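Side-chain contact in solute-binding protein (Thermoactinomyces vulgaris, PDB 2ZYO), which binds maltodextrins such as maltotetraose, and cyclodextrins, and probably delivers them for uptake across the cell membrane: residues A[108-113]-A[277-282]. Numbering follows the deposited sequence.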
loop_
_atom_site.group_PDB
_atom_site.type_symbol
_atom_site.label_atom_id
_atom_site.label_comp_id
_atom_site.label_asym_id
_atom_site.label_seq_id
_atom_site.Cartn_x
_atom_site.Cartn_y
_atom_site.Cartn_z
ATOM N N ASP A 108 9.490 10.534 -4.265
ATOM C CA ASP A 108 8.125 10.949 -4.561
ATOM C C ASP A 108 7.499 11.652 -3.354
ATOM O O ASP A 108 7.575 11.151 -2.228
ATOM C CB ASP A 108 7.304 9.721 -4.969
ATOM C CG ASP A 108 5.891 10.069 -5.384
ATOM O OD1 ASP A 108 5.654 10.265 -6.595
ATOM O OD2 ASP A 108 5.016 10.146 -4.495
ATOM N N ASP A 109 6.898 12.815 -3.601
ATOM C CA ASP A 109 6.335 13.655 -2.539
ATOM C C ASP A 109 5.270 12.940 -1.707
ATOM O O ASP A 109 5.235 13.081 -0.484
ATOM C CB ASP A 109 5.763 14.955 -3.120
ATOM C CG ASP A 109 6.842 15.926 -3.594
ATOM O OD1 ASP A 109 8.048 15.602 -3.520
ATOM O OD2 ASP A 109 6.474 17.033 -4.047
ATOM N N VAL A 110 4.412 12.171 -2.374
ATOM C CA VAL A 110 3.325 11.458 -1.699
ATOM C C VAL A 110 3.852 10.272 -0.879
ATOM O O VAL A 110 3.346 9.989 0.212
ATOM C CB VAL A 110 2.220 11.019 -2.698
ATOM C CG1 VAL A 110 1.057 10.364 -1.975
ATOM C CG2 VAL A 110 1.719 12.218 -3.492
ATOM N N ALA A 111 4.881 9.600 -1.393
ATOM C CA ALA A 111 5.532 8.511 -0.667
ATOM C C ALA A 111 6.187 9.014 0.620
ATOM O O ALA A 111 6.183 8.323 1.641
ATOM C CB ALA A 111 6.559 7.820 -1.552
ATOM N N MET A 112 6.742 10.223 0.567
ATOM C CA MET A 112 7.375 10.822 1.740
ATOM C C MET A 112 6.355 11.216 2.803
ATOM O O MET A 112 6.634 11.125 3.996
ATOM C CB MET A 112 8.240 12.022 1.346
ATOM C CG MET A 112 9.498 11.653 0.561
ATOM S SD MET A 112 10.488 10.341 1.317
ATOM C CE MET A 112 11.113 11.175 2.771
ATOM N N LYS A 113 5.171 11.639 2.363
ATOM C CA LYS A 113 4.073 11.942 3.281
ATOM C C LYS A 113 3.672 10.706 4.082
ATOM O O LYS A 113 3.345 10.806 5.264
ATOM C CB LYS A 113 2.867 12.504 2.527
ATOM C CG LYS A 113 3.081 13.900 1.963
ATOM C CD LYS A 113 1.812 14.433 1.313
ATOM C CE LYS A 113 2.090 15.671 0.466
ATOM N NZ LYS A 113 2.671 16.799 1.253
ATOM N N THR A 277 -6.455 6.043 -5.575
ATOM C CA THR A 277 -6.327 4.784 -4.856
ATOM C C THR A 277 -5.505 4.993 -3.592
ATOM O O THR A 277 -4.827 6.011 -3.440
ATOM C CB THR A 277 -5.626 3.729 -5.726
ATOM O OG1 THR A 277 -4.410 4.279 -6.251
ATOM C CG2 THR A 277 -6.515 3.311 -6.879
ATOM N N PHE A 278 -5.577 4.030 -2.679
ATOM C CA PHE A 278 -4.629 3.972 -1.578
ATOM C C PHE A 278 -3.257 3.609 -2.132
ATOM O O PHE A 278 -3.144 2.820 -3.074
ATOM C CB PHE A 278 -5.037 2.911 -0.557
ATOM C CG PHE A 278 -6.108 3.347 0.404
ATOM C CD1 PHE A 278 -6.055 4.596 1.023
ATOM C CD2 PHE A 278 -7.149 2.483 0.729
ATOM C CE1 PHE A 278 -7.041 4.984 1.931
ATOM C CE2 PHE A 278 -8.137 2.862 1.635
ATOM C CZ PHE A 278 -8.081 4.112 2.238
ATOM N N ILE A 279 -2.214 4.193 -1.554
ATOM C CA ILE A 279 -0.862 3.701 -1.791
ATOM C C ILE A 279 -0.280 3.159 -0.487
ATOM O O ILE A 279 -0.587 3.660 0.597
ATOM C CB ILE A 279 0.073 4.763 -2.435
ATOM C CG1 ILE A 279 0.212 5.997 -1.540
ATOM C CG2 ILE A 279 -0.434 5.151 -3.828
ATOM C CD1 ILE A 279 1.513 6.755 -1.729
ATOM N N GLY A 280 0.524 2.107 -0.604
ATOM C CA GLY A 280 1.247 1.547 0.530
ATOM C C GLY A 280 2.730 1.726 0.289
ATOM O O GLY A 280 3.224 1.432 -0.798
ATOM N N VAL A 281 3.432 2.228 1.301
ATOM C CA VAL A 281 4.867 2.474 1.197
ATOM C C VAL A 281 5.613 1.609 2.207
ATOM O O VAL A 281 5.259 1.580 3.386
ATOM C CB VAL A 281 5.209 3.974 1.421
ATOM C CG1 VAL A 281 6.720 4.202 1.403
ATOM C CG2 VAL A 281 4.529 4.847 0.370
ATOM N N LYS A 282 6.628 0.892 1.726
ATOM C CA LYS A 282 7.540 0.150 2.590
ATOM C C LYS A 282 8.831 0.947 2.693
ATOM O O LYS A 282 9.501 1.179 1.689
ATOM C CB LYS A 282 7.825 -1.247 2.030
ATOM C CG LYS A 282 6.639 -2.204 2.085
ATOM C CD LYS A 282 7.056 -3.658 1.882
ATOM C CE LYS A 282 7.692 -3.908 0.523
ATOM N NZ LYS A 282 8.111 -5.330 0.347
#
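V110 and A111 of helix 109-114 pack on I279 and V281 of strand 278-287, a helix-on-sheet contact in a periplasmic-binding-protein type fold. The strand belongs to the large mixed sheet, and its neighbour, strand 120-136, runs antiparallel to it. The axes of 109-113 and 278-282 cross at 71° and come within 8.8 Å of each other. The small A111 lets the backbones approach, its CA 6.4 Å from the CA of V281. This is the buried part. A111 has only a methyl, and CG2 of V281 comes to the helix backbone at A111 CA, 3.9 Å away. The same CG2 lies 4.1 Å from A111 CB. P321 touches A111 as well, and I128 of strand 120-136 touches I279.

The V110 end is more open to solvent, for V110 is partly exposed. Its single side-chain pair is nevertheless close, CG1 of V110 to CD1 of I279 at 3.6 Å. D109 and K113 lie on the exposed side of the helix. I279 holds its CG1 between its own backbone N and carbonyl carbon (chi1 60°), and CD1 extends from there to V110. The I279 side chain is about 10 Å from a bound glucose, so the contact lies near the sugar site but does not line it.

The contact between the two segments is apolar. Beside it, D108 caps the start of the helix. Its OD2 accepts a weak bond from V110 N. The straighter bond comes from A111 N at 3.2 Å, with an angle of 154° at the hydrogen, and meets the anti lone pair of D108 OD2.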